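Local coordinates for cellulase (Bacteroides salanitronis, PDB 6WQY), which probably hydrolyses beta-1,4-glucan chains such as cellulose as a broad-specificity endoglucanase, this chain being its family 5 catalytic barrel, at residues 68-73 and 373-378; 103-108 and 164-169; 133-138 and 193-198; 250-255 and 325-330. All blocks are in the same frame, centred on the assembly; numbering follows the deposited sequence. Where two conformers were deposited one is given.

Interaction 1 of 4, residues 68-73 and 373-378; sequences ANAGFT and EVIDVM
A chi1 of -66° in Ile-375 sets CG1 anti to the carbonyl carbon and CG2 anti to the backbone N, and a chi1 of -74° in Phe-72 turns its CG away from the carbonyl carbon in the same manner. The two side chains meet at about a right angle. Ile-375 CG1 stands 3.9 Å from Phe-72 CE2, approaching the ring obliquely, and Ile-375 CD1 is 4.1 Å from the same CE2. The other branch, CG2 of Ile-375, rests 3.6 Å from Ala-70 O, a carbonyl that also accepts a hydrogen bond from Lys-379 NZ. Met-378, bent at chi3, brings its CE to the ring edge, 4.1 Å from Phe-72 CZ. Cutting Ile-375 back to alanine would probably leave a gap between Ala-70 and the CE2 side of Phe-72. Gly-71, with positive phi, ends helix 61-70 in a Schellman motif, whose bond from Gly-71 N to Ala-68 O measures 3.0 Å. Helix 371-383 thus packs on the C-terminal end of helix 61-70 and the loop leading into strand 74-77, where the last and first beta/alpha units meet in the (beta/alpha)8, or TIM, barrel.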
loop_
_atom_site.group_PDB
_atom_site.type_symbol
_atom_site.label_atom_id
_atom_site.label_comp_id
_atom_site.label_asym_id
_atom_site.label_seq_id
_atom_site.Cartn_x
_atom_site.Cartn_y
_atom_site.Cartn_z
ATOM N N ALA A 68 -9.293 -3.100 -14.757
ATOM C CA ALA A 68 -9.986 -1.912 -15.238
ATOM C C ALA A 68 -11.417 -2.247 -15.632
ATOM O O ALA A 68 -12.353 -1.508 -15.295
ATOM C CB ALA A 68 -9.222 -1.301 -16.411
ATOM N N ASN A 69 -11.617 -3.367 -16.319
ATOM C CA ASN A 69 -12.975 -3.741 -16.703
ATOM C C ASN A 69 -13.856 -3.989 -15.488
ATOM O O ASN A 69 -15.063 -3.737 -15.538
ATOM C CB ASN A 69 -12.953 -4.988 -17.591
ATOM C CG ASN A 69 -12.401 -4.710 -18.971
ATOM O OD1 ASN A 69 -12.351 -3.562 -19.415
ATOM N ND2 ASN A 69 -11.992 -5.765 -19.666
ATOM N N ALA A 70 -13.274 -4.492 -14.405
ATOM C CA ALA A 70 -14.012 -4.755 -13.177
ATOM C C ALA A 70 -14.330 -3.489 -12.393
ATOM O O ALA A 70 -15.127 -3.552 -11.449
ATOM C CB ALA A 70 -13.222 -5.715 -12.279
ATOM N N GLY A 71 -13.733 -2.356 -12.743
ATOM C CA GLY A 71 -14.032 -1.100 -12.104
ATOM C C GLY A 71 -13.040 -0.624 -11.071
ATOM O O GLY A 71 -13.332 0.359 -10.372
ATOM N N PHE A 72 -11.888 -1.265 -10.952
ATOM C CA PHE A 72 -10.837 -0.700 -10.118
ATOM C C PHE A 72 -10.252 0.539 -10.787
ATOM O O PHE A 72 -10.255 0.669 -12.012
ATOM C CB PHE A 72 -9.749 -1.749 -9.868
ATOM C CG PHE A 72 -10.168 -2.807 -8.896
ATOM C CD1 PHE A 72 -10.051 -2.597 -7.525
ATOM C CD2 PHE A 72 -10.732 -3.998 -9.336
ATOM C CE1 PHE A 72 -10.454 -3.548 -6.621
ATOM C CE2 PHE A 72 -11.143 -4.958 -8.421
ATOM C CZ PHE A 72 -11.011 -4.733 -7.062
ATOM N N THR A 73 -9.749 1.455 -9.958
ATOM C CA THR A 73 -9.185 2.730 -10.393
ATOM C C THR A 73 -7.665 2.734 -10.389
ATOM O O THR A 73 -7.030 3.384 -11.244
ATOM C CB THR A 73 -9.649 3.849 -9.440
ATOM O OG1 THR A 73 -11.036 3.693 -9.138
ATOM C CG2 THR A 73 -9.380 5.231 -10.034
ATOM N N GLU A 373 -18.995 -10.618 -6.719
ATOM C CA GLU A 373 -19.832 -10.111 -5.638
ATOM C C GLU A 373 -19.011 -9.294 -4.650
ATOM O O GLU A 373 -19.500 -8.287 -4.112
ATOM C CB GLU A 373 -20.519 -11.285 -4.945
ATOM C CG GLU A 373 -21.666 -11.910 -5.745
ATOM C CD GLU A 373 -21.248 -12.655 -7.011
ATOM O OE1 GLU A 373 -20.151 -13.249 -7.036
ATOM O OE2 GLU A 373 -22.030 -12.660 -7.988
ATOM N N VAL A 374 -17.775 -9.719 -4.395
ATOM C CA VAL A 374 -16.888 -8.977 -3.511
ATOM C C VAL A 374 -16.552 -7.615 -4.108
ATOM O O VAL A 374 -16.609 -6.579 -3.429
ATOM C CB VAL A 374 -15.617 -9.798 -3.243
ATOM C CG1 VAL A 374 -14.626 -8.980 -2.422
ATOM C CG2 VAL A 374 -15.956 -11.093 -2.522
ATOM N N ILE A 375 -16.169 -7.599 -5.384
ATOM C CA ILE A 375 -15.849 -6.357 -6.073
ATOM C C ILE A 375 -17.045 -5.420 -6.061
ATOM O O ILE A 375 -16.905 -4.218 -5.814
ATOM C CB ILE A 375 -15.358 -6.677 -7.497
ATOM C CG1 ILE A 375 -14.031 -7.439 -7.435
ATOM C CG2 ILE A 375 -15.233 -5.414 -8.312
ATOM C CD1 ILE A 375 -13.657 -8.164 -8.709
ATOM N N ASP A 376 -18.242 -5.964 -6.290
ATOM C CA ASP A 376 -19.431 -5.122 -6.329
ATOM C C ASP A 376 -19.673 -4.413 -5.008
ATOM O O ASP A 376 -20.059 -3.248 -5.002
ATOM C CB ASP A 376 -20.649 -5.961 -6.720
ATOM C CG ASP A 376 -20.652 -6.336 -8.192
ATOM O OD1 ASP A 376 -19.845 -5.768 -8.965
ATOM O OD2 ASP A 376 -21.470 -7.200 -8.576
ATOM N N VAL A 377 -19.466 -5.091 -3.873
ATOM C CA VAL A 377 -19.730 -4.415 -2.599
ATOM C C VAL A 377 -18.670 -3.358 -2.294
ATOM O O VAL A 377 -18.973 -2.333 -1.686
ATOM C CB VAL A 377 -19.943 -5.381 -1.413
ATOM C CG1 VAL A 377 -21.073 -6.360 -1.700
ATOM C CG2 VAL A 377 -18.666 -6.101 -1.042
ATOM N N MET A 378 -17.422 -3.598 -2.709
ATOM C CA MET A 378 -16.381 -2.592 -2.501
ATOM C C MET A 378 -16.632 -1.373 -3.375
ATOM O O MET A 378 -16.503 -0.233 -2.916
ATOM C CB MET A 378 -14.989 -3.193 -2.759
ATOM C CG MET A 378 -14.632 -4.291 -1.771
ATOM S SD MET A 378 -12.888 -4.719 -1.684
ATOM C CE MET A 378 -12.613 -5.354 -3.340
#

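Interaction 2 of 4, residues 103-108 and 164-169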
loop_
_atom_site.group_PDB
_atom_site.type_symbol
_atom_site.label_atom_id
_atom_site.label_comp_id
_atom_site.label_asym_id
_atom_site.label_seq_id
_atom_site.Cartn_x
_atom_site.Cartn_y
_atom_site.Cartn_z
ATOM N N GLU A 103 7.562 -2.855 -17.026
ATOM C CA GLU A 103 6.536 -3.584 -17.770
ATOM C C GLU A 103 5.212 -3.570 -17.016
ATOM O O GLU A 103 4.150 -3.334 -17.599
ATOM C CB GLU A 103 6.972 -5.028 -18.018
ATOM C CG GLU A 103 8.070 -5.166 -19.041
ATOM C CD GLU A 103 8.540 -6.590 -19.256
ATOM O OE1 GLU A 103 8.082 -7.523 -18.558
ATOM O OE2 GLU A 103 9.410 -6.785 -20.146
ATOM N N VAL A 104 5.259 -3.843 -15.720
ATOM C CA VAL A 104 4.042 -3.927 -14.926
ATOM C C VAL A 104 3.411 -2.547 -14.768
ATOM O O VAL A 104 2.192 -2.404 -14.907
ATOM C CB VAL A 104 4.332 -4.631 -13.587
ATOM C CG1 VAL A 104 3.073 -4.699 -12.738
ATOM C CG2 VAL A 104 4.861 -6.036 -13.842
ATOM N N VAL A 105 4.221 -1.514 -14.521
ATOM C CA VAL A 105 3.716 -0.139 -14.555
ATOM C C VAL A 105 3.035 0.147 -15.884
ATOM O O VAL A 105 1.968 0.772 -15.936
ATOM C CB VAL A 105 4.862 0.853 -14.279
ATOM C CG1 VAL A 105 4.438 2.272 -14.606
ATOM C CG2 VAL A 105 5.316 0.754 -12.835
ATOM N N GLY A 106 3.642 -0.302 -16.980
ATOM C CA GLY A 106 3.070 -0.078 -18.296
ATOM C C GLY A 106 1.760 -0.788 -18.521
ATOM O O GLY A 106 0.893 -0.274 -19.235
ATOM N N TYR A 107 1.578 -1.965 -17.913
ATOM C CA TYR A 107 0.285 -2.629 -18.007
ATOM C C TYR A 107 -0.791 -1.760 -17.371
ATOM O O TYR A 107 -1.891 -1.615 -17.909
ATOM C CB TYR A 107 0.293 -3.967 -17.264
ATOM C CG TYR A 107 1.255 -5.031 -17.718
ATOM C CD1 TYR A 107 1.745 -5.098 -19.014
ATOM C CD2 TYR A 107 1.680 -5.992 -16.815
ATOM C CE1 TYR A 107 2.636 -6.105 -19.392
ATOM C CE2 TYR A 107 2.547 -6.988 -17.176
ATOM C CZ TYR A 107 3.035 -7.043 -18.454
ATOM O OH TYR A 107 3.925 -8.056 -18.785
ATOM N N ALA A 108 -0.495 -1.195 -16.200
ATOM C CA ALA A 108 -1.459 -0.325 -15.537
ATOM C C ALA A 108 -1.741 0.905 -16.383
ATOM O O ALA A 108 -2.901 1.292 -16.569
ATOM C CB ALA A 108 -0.928 0.083 -14.165
ATOM N N GLY A 164 3.549 10.397 -16.377
ATOM C CA GLY A 164 2.696 11.376 -15.743
ATOM C C GLY A 164 2.235 10.942 -14.363
ATOM O O GLY A 164 2.688 9.950 -13.785
ATOM N N ASN A 165 1.286 11.716 -13.839
ATOM C CA ASN A 165 0.876 11.568 -12.452
ATOM C C ASN A 165 -0.090 10.410 -12.220
ATOM O O ASN A 165 -0.544 10.236 -11.076
ATOM C CB ASN A 165 0.339 12.885 -11.891
ATOM C CG ASN A 165 1.456 13.805 -11.405
ATOM O OD1 ASN A 165 2.643 13.442 -11.429
ATOM N ND2 ASN A 165 1.082 14.986 -10.922
ATOM N N PHE A 166 -0.340 9.547 -13.213
ATOM C CA PHE A 166 -0.944 8.254 -12.900
ATOM C C PHE A 166 -0.040 7.452 -11.973
ATOM O O PHE A 166 -0.525 6.565 -11.257
ATOM C CB PHE A 166 -1.260 7.434 -14.165
ATOM C CG PHE A 166 -0.089 6.668 -14.724
ATOM C CD1 PHE A 166 0.816 7.266 -15.582
ATOM C CD2 PHE A 166 0.115 5.337 -14.377
ATOM C CE1 PHE A 166 1.898 6.575 -16.076
ATOM C CE2 PHE A 166 1.202 4.647 -14.862
ATOM C CZ PHE A 166 2.100 5.268 -15.720
ATOM N N LEU A 167 1.275 7.710 -12.012
ATOM C CA LEU A 167 2.265 6.906 -11.306
ATOM C C LEU A 167 2.695 7.613 -10.032
ATOM O O LEU A 167 3.156 8.764 -10.061
ATOM C CB LEU A 167 3.461 6.641 -12.211
ATOM C CG LEU A 167 4.588 5.821 -11.577
ATOM C CD1 LEU A 167 4.137 4.430 -11.140
ATOM C CD2 LEU A 167 5.746 5.711 -12.580
ATOM N N VAL A 168 2.547 6.888 -8.923
ATOM C CA VAL A 168 2.901 7.316 -7.572
ATOM C C VAL A 168 4.086 6.486 -7.095
ATOM O O VAL A 168 4.149 5.280 -7.353
ATOM C CB VAL A 168 1.695 7.066 -6.642
ATOM C CG1 VAL A 168 2.026 7.328 -5.176
ATOM C CG2 VAL A 168 0.490 7.878 -7.074
ATOM N N PHE A 169 5.018 7.125 -6.380
ATOM C CA PHE A 169 6.085 6.403 -5.685
ATOM C C PHE A 169 5.770 6.396 -4.186
ATOM O O PHE A 169 5.502 7.460 -3.618
ATOM C CB PHE A 169 7.449 7.091 -5.864
ATOM C CG PHE A 169 7.909 7.273 -7.297
ATOM C CD1 PHE A 169 7.482 6.475 -8.347
ATOM C CD2 PHE A 169 8.820 8.286 -7.558
ATOM C CE1 PHE A 169 7.953 6.692 -9.635
ATOM C CE2 PHE A 169 9.290 8.507 -8.838
ATOM C CZ PHE A 169 8.864 7.709 -9.880
#
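Val-105 meets the edge of the Phe-166 ring, not its face: CG1 lies near the ring plane, 4.0 Å from Phe-166 CZ and about as far from CE2. The valine branch and the ring cross obliquely. With chi1 at 168°, CG1 is anti to the backbone N of Val-105, and this branch makes both side-chain contacts, since it also comes within 4.1 Å of Leu-167 CD1. One methyl thus touches both the rim of the ring and the end of the leucine.

The ring also packs against its own segment. Phe-166 holds CG between its backbone N and carbonyl carbon, the crowded position (chi1 83°), and Leu-167 CB lies 3.9 Å above the plane, over the ring centre. One face is therefore covered by the next residue, and the CZ and CE2 edge is presented to helix 95-110. Phe-166 lies within a type I turn from Gly-164 to Leu-167, closed by Leu-167 N to Gly-164 O at 3.2 Å, and Arg-217 NH1 bonds to the carbonyl oxygens of both these residues. The turn leads into strand 167-170, which pairs with strand 114-118; Val-105 touches Ile-117 of that strand as well, so the helix bridges two adjacent barrel strands.

The side-chain contacts are apolar, with no hydrogen bond between the segments and 146 Å² buried. With no polar pair across it, the fit probably rests on shape and on burial of these carbons, while turn and sheet bonds fix the backbone carrying Phe-166 and Leu-167.

Interaction 3 of 4, residues 133-138 and 193-198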
loop_
_atom_site.group_PDB
_atom_site.type_symbol
_atom_site.label_atom_id
_atom_site.label_comp_id
_atom_site.label_asym_id
_atom_site.label_seq_id
_atom_site.Cartn_x
_atom_site.Cartn_y
_atom_site.Cartn_z
ATOM N N LYS A 133 16.132 -0.824 13.325
ATOM C CA LYS A 133 16.597 -1.101 14.676
ATOM C C LYS A 133 18.018 -0.599 14.870
ATOM O O LYS A 133 18.313 0.131 15.823
ATOM C CB LYS A 133 16.512 -2.593 14.985
ATOM C CG LYS A 133 16.771 -2.878 16.470
ATOM C CD LYS A 133 16.557 -4.341 16.867
ATOM C CE LYS A 133 17.594 -5.254 16.227
ATOM N NZ LYS A 133 17.397 -6.694 16.578
ATOM N N ASP A 134 18.914 -0.969 13.951
ATOM C CA ASP A 134 20.310 -0.569 14.069
ATOM C C ASP A 134 20.549 0.848 13.577
ATOM O O ASP A 134 21.452 1.516 14.080
ATOM C CB ASP A 134 21.197 -1.570 13.337
ATOM C CG ASP A 134 21.118 -2.959 13.939
ATOM O OD1 ASP A 134 21.302 -3.090 15.169
ATOM O OD2 ASP A 134 20.849 -3.915 13.177
ATOM N N ALA A 135 19.756 1.337 12.626
ATOM C CA ALA A 135 19.918 2.722 12.208
ATOM C C ALA A 135 19.650 3.672 13.359
ATOM O O ALA A 135 20.273 4.739 13.443
ATOM C CB ALA A 135 18.968 3.051 11.062
ATOM N N ALA A 136 18.759 3.305 14.279
ATOM C CA ALA A 136 18.426 4.170 15.395
ATOM C C ALA A 136 19.485 4.157 16.487
ATOM O O ALA A 136 19.447 5.023 17.366
ATOM C CB ALA A 136 17.071 3.755 15.987
ATOM N N THR A 137 20.417 3.194 16.485
ATOM C CA THR A 137 21.484 3.161 17.467
ATOM C C THR A 137 22.861 3.434 16.880
ATOM O O THR A 137 23.785 3.687 17.638
ATOM C CB THR A 137 21.516 1.824 18.228
ATOM O OG1 THR A 137 21.756 0.753 17.316
ATOM C CG2 THR A 137 20.225 1.570 18.985
ATOM N N ASP A 138 23.036 3.395 15.575
ATOM C CA ASP A 138 24.357 3.484 14.957
ATOM C C ASP A 138 24.268 4.437 13.776
ATOM O O ASP A 138 23.679 4.109 12.747
ATOM C CB ASP A 138 24.826 2.095 14.516
ATOM C CG ASP A 138 26.250 2.086 14.005
ATOM O OD1 ASP A 138 26.764 3.153 13.631
ATOM O OD2 ASP A 138 26.862 0.996 13.992
ATOM N N TYR A 193 11.052 6.425 15.667
ATOM C CA TYR A 193 10.074 7.212 14.920
ATOM C C TYR A 193 10.753 8.346 14.164
ATOM O O TYR A 193 10.389 8.657 13.012
ATOM C CB TYR A 193 9.002 7.793 15.844
ATOM C CG TYR A 193 8.204 6.765 16.609
ATOM C CD1 TYR A 193 7.750 5.610 16.013
ATOM C CD2 TYR A 193 7.922 6.951 17.955
ATOM C CE1 TYR A 193 7.037 4.666 16.732
ATOM C CE2 TYR A 193 7.212 6.023 18.686
ATOM C CZ TYR A 193 6.764 4.872 18.065
ATOM O OH TYR A 193 6.070 3.899 18.744
ATOM N N ALA A 194 11.736 8.983 14.797
ATOM C CA ALA A 194 12.441 10.085 14.165
ATOM C C ALA A 194 13.242 9.603 12.966
ATOM O O ALA A 194 13.285 10.274 11.931
ATOM C CB ALA A 194 13.358 10.779 15.171
ATOM N N VAL A 195 13.891 8.445 13.086
ATOM C CA VAL A 195 14.657 7.906 11.966
ATOM C C VAL A 195 13.758 7.628 10.770
ATOM O O VAL A 195 14.110 7.967 9.633
ATOM C CB VAL A 195 15.440 6.658 12.408
ATOM C CG1 VAL A 195 16.033 5.948 11.205
ATOM C CG2 VAL A 195 16.527 7.042 13.394
ATOM N N LEU A 196 12.590 7.022 10.993
ATOM C CA LEU A 196 11.685 6.776 9.874
ATOM C C LEU A 196 11.271 8.092 9.220
ATOM O O LEU A 196 11.213 8.203 7.985
ATOM C CB LEU A 196 10.471 5.978 10.341
ATOM C CG LEU A 196 9.442 5.697 9.256
ATOM C CD1 LEU A 196 10.013 4.997 8.033
ATOM C CD2 LEU A 196 8.298 4.855 9.832
ATOM N N ASN A 197 10.991 9.109 10.025
ATOM C CA ASN A 197 10.665 10.406 9.448
ATOM C C ASN A 197 11.827 10.965 8.630
ATOM O O ASN A 197 11.609 11.573 7.568
ATOM C CB ASN A 197 10.224 11.382 10.537
ATOM C CG ASN A 197 8.824 11.082 11.064
ATOM O OD1 ASN A 197 7.918 10.750 10.297
ATOM N ND2 ASN A 197 8.635 11.211 12.366
ATOM N N GLU A 198 13.065 10.762 9.095
ATOM C CA GLU A 198 14.236 11.179 8.335
ATOM C C GLU A 198 14.328 10.429 7.012
ATOM O O GLU A 198 14.669 11.020 5.974
ATOM C CB GLU A 198 15.522 10.925 9.141
ATOM C CG GLU A 198 15.694 11.775 10.379
ATOM C CD GLU A 198 16.877 11.370 11.275
ATOM O OE1 GLU A 198 17.746 10.548 10.868
ATOM O OE2 GLU A 198 16.946 11.896 12.417
#
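Apolar contact alone joins the two segments, and Val-195 supplies all of it from the side of helix 191-209. Its two methyls divide the work. CG1, anti to the backbone N (chi1 170°), reaches Ala-135 CB at 4.1 Å, whereas CG2 packs on the next residue, 4.0 Å from Ala-136 CA and 4.2 Å from Ala-136 CB. With methyl groups as the only side chains facing the valine, the backbones come close: Ala-136 CA and Val-195 CA are the nearest such pair, 6.3 Å apart. The buried area is a modest 98 Å², and Asn-142 of helix 139-159 touches both Ala-135 and Val-195.

In the barrel, segment 133-138 belongs to the excursion between strand 114-118 and helix 139-159, and helix 191-209 comes after the next strand, 167-170. The contact therefore ties a beta-to-alpha connection to the outer helix of the following beta/alpha unit.

Hydrogen bonds hold each partner separately, none crossing between them. Thr-137 N bonds to Asp-134 O at 3.1 Å, and a weak bond from Asp-138 N uses the same oxygen. Asp-138 is the N-cap of helix 139-159, its OD1 accepting from Thr-140 N. On the opposing helix, Asn-197 is held through OD1 by Val-236 N and through ND2 by Asn-234 O.

One charged residue adds two salt bridges: Glu-198 OE1 with Lys-146 NZ and OE2 with Arg-191 NH1, a residue that the Ala-136 side chain also touches.

Interaction 4 of 4, residues 250-255 and 325-330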
loop_
_atom_site.group_PDB
_atom_site.type_symbol
_atom_site.label_atom_id
_atom_site.label_comp_id
_atom_site.label_asym_id
_atom_site.label_seq_id
_atom_site.Cartn_x
_atom_site.Cartn_y
_atom_site.Cartn_z
ATOM N N VAL A 250 -1.184 4.299 5.294
ATOM C CA VAL A 250 -1.434 3.399 6.415
ATOM C C VAL A 250 -1.970 2.082 5.866
ATOM O O VAL A 250 -2.476 2.009 4.750
ATOM C CB VAL A 250 -2.400 3.984 7.463
ATOM C CG1 VAL A 250 -1.800 5.219 8.114
ATOM C CG2 VAL A 250 -3.755 4.278 6.868
ATOM N N HIS A 251 -1.885 1.035 6.684
ATOM C CA HIS A 251 -2.507 -0.250 6.372
ATOM C C HIS A 251 -3.548 -0.549 7.440
ATOM O O HIS A 251 -3.401 -0.136 8.597
ATOM C CB HIS A 251 -1.474 -1.388 6.304
ATOM C CG HIS A 251 -0.480 -1.223 5.193
ATOM N ND1 HIS A 251 0.600 -2.058 5.012
ATOM C CD2 HIS A 251 -0.417 -0.321 4.189
ATOM C CE1 HIS A 251 1.290 -1.673 3.947
ATOM N NE2 HIS A 251 0.697 -0.617 3.425
ATOM N N PHE A 252 -4.606 -1.269 7.057
ATOM C CA PHE A 252 -5.716 -1.507 7.971
ATOM C C PHE A 252 -6.307 -2.885 7.731
ATOM O O PHE A 252 -7.020 -3.085 6.743
ATOM C CB PHE A 252 -6.810 -0.446 7.827
ATOM C CG PHE A 252 -7.947 -0.631 8.789
ATOM C CD1 PHE A 252 -7.836 -0.200 10.104
ATOM C CD2 PHE A 252 -9.127 -1.247 8.394
ATOM C CE1 PHE A 252 -8.879 -0.364 10.992
ATOM C CE2 PHE A 252 -10.168 -1.414 9.282
ATOM C CZ PHE A 252 -10.041 -0.975 10.577
ATOM N N TYR A 253 -6.056 -3.795 8.662
ATOM C CA TYR A 253 -6.587 -5.150 8.618
ATOM C C TYR A 253 -7.396 -5.479 9.871
ATOM O O TYR A 253 -7.754 -6.648 10.092
ATOM C CB TYR A 253 -5.462 -6.159 8.477
ATOM C CG TYR A 253 -4.726 -6.164 7.155
ATOM C CD1 TYR A 253 -5.301 -6.763 6.044
ATOM C CD2 TYR A 253 -3.450 -5.626 7.033
ATOM C CE1 TYR A 253 -4.621 -6.843 4.847
ATOM C CE2 TYR A 253 -2.771 -5.686 5.827
ATOM C CZ TYR A 253 -3.356 -6.304 4.738
ATOM O OH TYR A 253 -2.705 -6.477 3.541
ATOM N N ASP A 254 -7.707 -4.491 10.702
ATOM C CA ASP A 254 -8.288 -4.802 12.000
ATOM C C ASP A 254 -9.652 -5.470 11.834
ATOM O O ASP A 254 -10.484 -4.970 11.071
ATOM C CB ASP A 254 -8.515 -3.534 12.825
ATOM C CG ASP A 254 -7.246 -2.824 13.232
ATOM O OD1 ASP A 254 -6.126 -3.347 13.011
ATOM O OD2 ASP A 254 -7.393 -1.707 13.832
ATOM N N PRO A 255 -9.949 -6.549 12.573
ATOM C CA PRO A 255 -9.057 -7.324 13.449
ATOM C C PRO A 255 -8.391 -8.426 12.627
ATOM O O PRO A 255 -9.106 -9.230 11.997
ATOM C CB PRO A 255 -10.012 -7.893 14.499
ATOM C CG PRO A 255 -11.328 -8.033 13.776
ATOM C CD PRO A 255 -11.323 -7.084 12.600
ATOM N N LEU A 325 -18.319 -10.158 3.118
ATOM C CA LEU A 325 -18.763 -9.111 2.206
ATOM C C LEU A 325 -19.242 -7.896 2.977
ATOM O O LEU A 325 -18.984 -6.759 2.580
ATOM C CB LEU A 325 -19.828 -9.629 1.247
ATOM C CG LEU A 325 -19.259 -10.392 0.058
ATOM C CD1 LEU A 325 -18.631 -11.715 0.446
ATOM C CD2 LEU A 325 -20.330 -10.607 -1.003
ATOM N N TYR A 326 -19.953 -8.117 4.090
ATOM C CA TYR A 326 -20.358 -7.005 4.945
ATOM C C TYR A 326 -19.143 -6.239 5.463
ATOM O O TYR A 326 -19.108 -5.007 5.388
ATOM C CB TYR A 326 -21.248 -7.510 6.090
ATOM C CG TYR A 326 -21.491 -6.462 7.153
ATOM C CD1 TYR A 326 -22.047 -5.230 6.833
ATOM C CD2 TYR A 326 -21.140 -6.692 8.471
ATOM C CE1 TYR A 326 -22.244 -4.263 7.792
ATOM C CE2 TYR A 326 -21.326 -5.731 9.443
ATOM C CZ TYR A 326 -21.881 -4.514 9.095
ATOM O OH TYR A 326 -22.087 -3.537 10.047
ATOM N N TYR A 327 -18.146 -6.951 5.985
ATOM C CA TYR A 327 -16.926 -6.304 6.456
ATOM C C TYR A 327 -16.302 -5.443 5.362
ATOM O O TYR A 327 -15.968 -4.270 5.585
ATOM C CB TYR A 327 -15.924 -7.373 6.936
ATOM C CG TYR A 327 -14.582 -6.790 7.320
ATOM C CD1 TYR A 327 -14.351 -6.324 8.610
ATOM C CD2 TYR A 327 -13.564 -6.674 6.395
ATOM C CE1 TYR A 327 -13.138 -5.761 8.965
ATOM C CE2 TYR A 327 -12.345 -6.116 6.745
ATOM C CZ TYR A 327 -12.141 -5.661 8.016
ATOM O OH TYR A 327 -10.915 -5.095 8.321
ATOM N N LEU A 328 -16.110 -6.006 4.167
ATOM C CA LEU A 328 -15.451 -5.264 3.100
ATOM C C LEU A 328 -16.274 -4.072 2.661
ATOM O O LEU A 328 -15.725 -2.992 2.406
ATOM C CB LEU A 328 -15.155 -6.200 1.929
ATOM C CG LEU A 328 -14.075 -7.251 2.194
ATOM C CD1 LEU A 328 -14.000 -8.220 1.043
ATOM C CD2 LEU A 328 -12.713 -6.599 2.404
ATOM N N GLU A 329 -17.593 -4.241 2.569
ATOM C CA GLU A 329 -18.462 -3.125 2.212
ATOM C C GLU A 329 -18.401 -2.045 3.282
ATOM O O GLU A 329 -18.295 -0.848 2.970
ATOM C CB GLU A 329 -19.898 -3.623 1.999
ATOM C CG GLU A 329 -20.796 -2.635 1.271
ATOM C CD GLU A 329 -22.170 -3.187 0.904
ATOM O OE1 GLU A 329 -22.509 -4.350 1.177
ATOM O OE2 GLU A 329 -22.977 -2.386 0.360
ATOM N N TYR A 330 -18.434 -2.449 4.554
ATOM C CA TYR A 330 -18.402 -1.482 5.646
ATOM C C TYR A 330 -17.094 -0.699 5.656
ATOM O O TYR A 330 -17.088 0.536 5.831
ATOM C CB TYR A 330 -18.596 -2.193 6.987
ATOM C CG TYR A 330 -18.880 -1.219 8.093
ATOM C CD1 TYR A 330 -17.859 -0.631 8.814
ATOM C CD2 TYR A 330 -20.177 -0.852 8.387
ATOM C CE1 TYR A 330 -18.126 0.286 9.806
ATOM C CE2 TYR A 330 -20.453 0.065 9.377
ATOM C CZ TYR A 330 -19.423 0.634 10.077
ATOM O OH TYR A 330 -19.677 1.556 11.063
HETATM O O HOH W 1 -9.375 -4.327 6.040
#
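Tyr-327 receives the Asp-254 carbonyl oxygen at the edge of its ring, near the plane, while Pro-255 CD approaches CE1 obliquely at 4.3 Å. The Phe-252 ring has Asp-254 N over the centre of one face, 4.0 Å above the plane, and Tyr-327 OH comes to its CE2 obliquely at 3.9 Å. Phe-291 meets Phe-252, and Trp-269 meets Tyr-327, edge-to-face.

Tyr-327 OH donates to Asp-254 O at 2.8 Å, with a C=O...O angle of 134° and the donor 45° out of the carbonyl plane. A water donates in turn to Tyr-327 OH (2.9 Å) and to Phe-252 O (2.8 Å), so the phenol links two carbonyls of the same loop. A phenylalanine at Tyr-327 would probably leave Asp-254 O without its donor and the water without one of its acceptors. The Asp-254 to Pro-255 peptide is cis.

Segment 250-255 runs from the sixth TIM-barrel strand, 246-251, into its beta-to-alpha loop, on the C-terminal side of the strands where active sites of such barrels lie. Helix 318-337, which follows the next strand, 305-310, reaches this loop through Tyr-327 and packs on helix 371-383 through Leu-325 and Leu-328, while Phe-252 lies on Ile-307 of strand 305-310.

How the interactions relate
Interactions 1 and 4 touch: their centres are 16 Å apart, and Val-374 CG1 of helix 371-383 lies 3.6 Å from Leu-328 CD1 of helix 318-337, so the last two barrel helices pack side by side. Interaction 2 comes within about 7 Å of interaction 1 (nearest atoms). Interactions 2 and 3 alternate along the chain, their centres 30 Å apart. Interaction 3 is 39 Å from interaction 1, centre to centre. A bound magnesium ion lies about 10 Å from the Ala-135 side chain. Interaction 4, at the C-terminal end of strand 246-251, probably lies on the active-site side, as in other TIM-barrel glycosidases. Glu-95, a magnesium-binding residue of this protein, belongs to none of the four contacts.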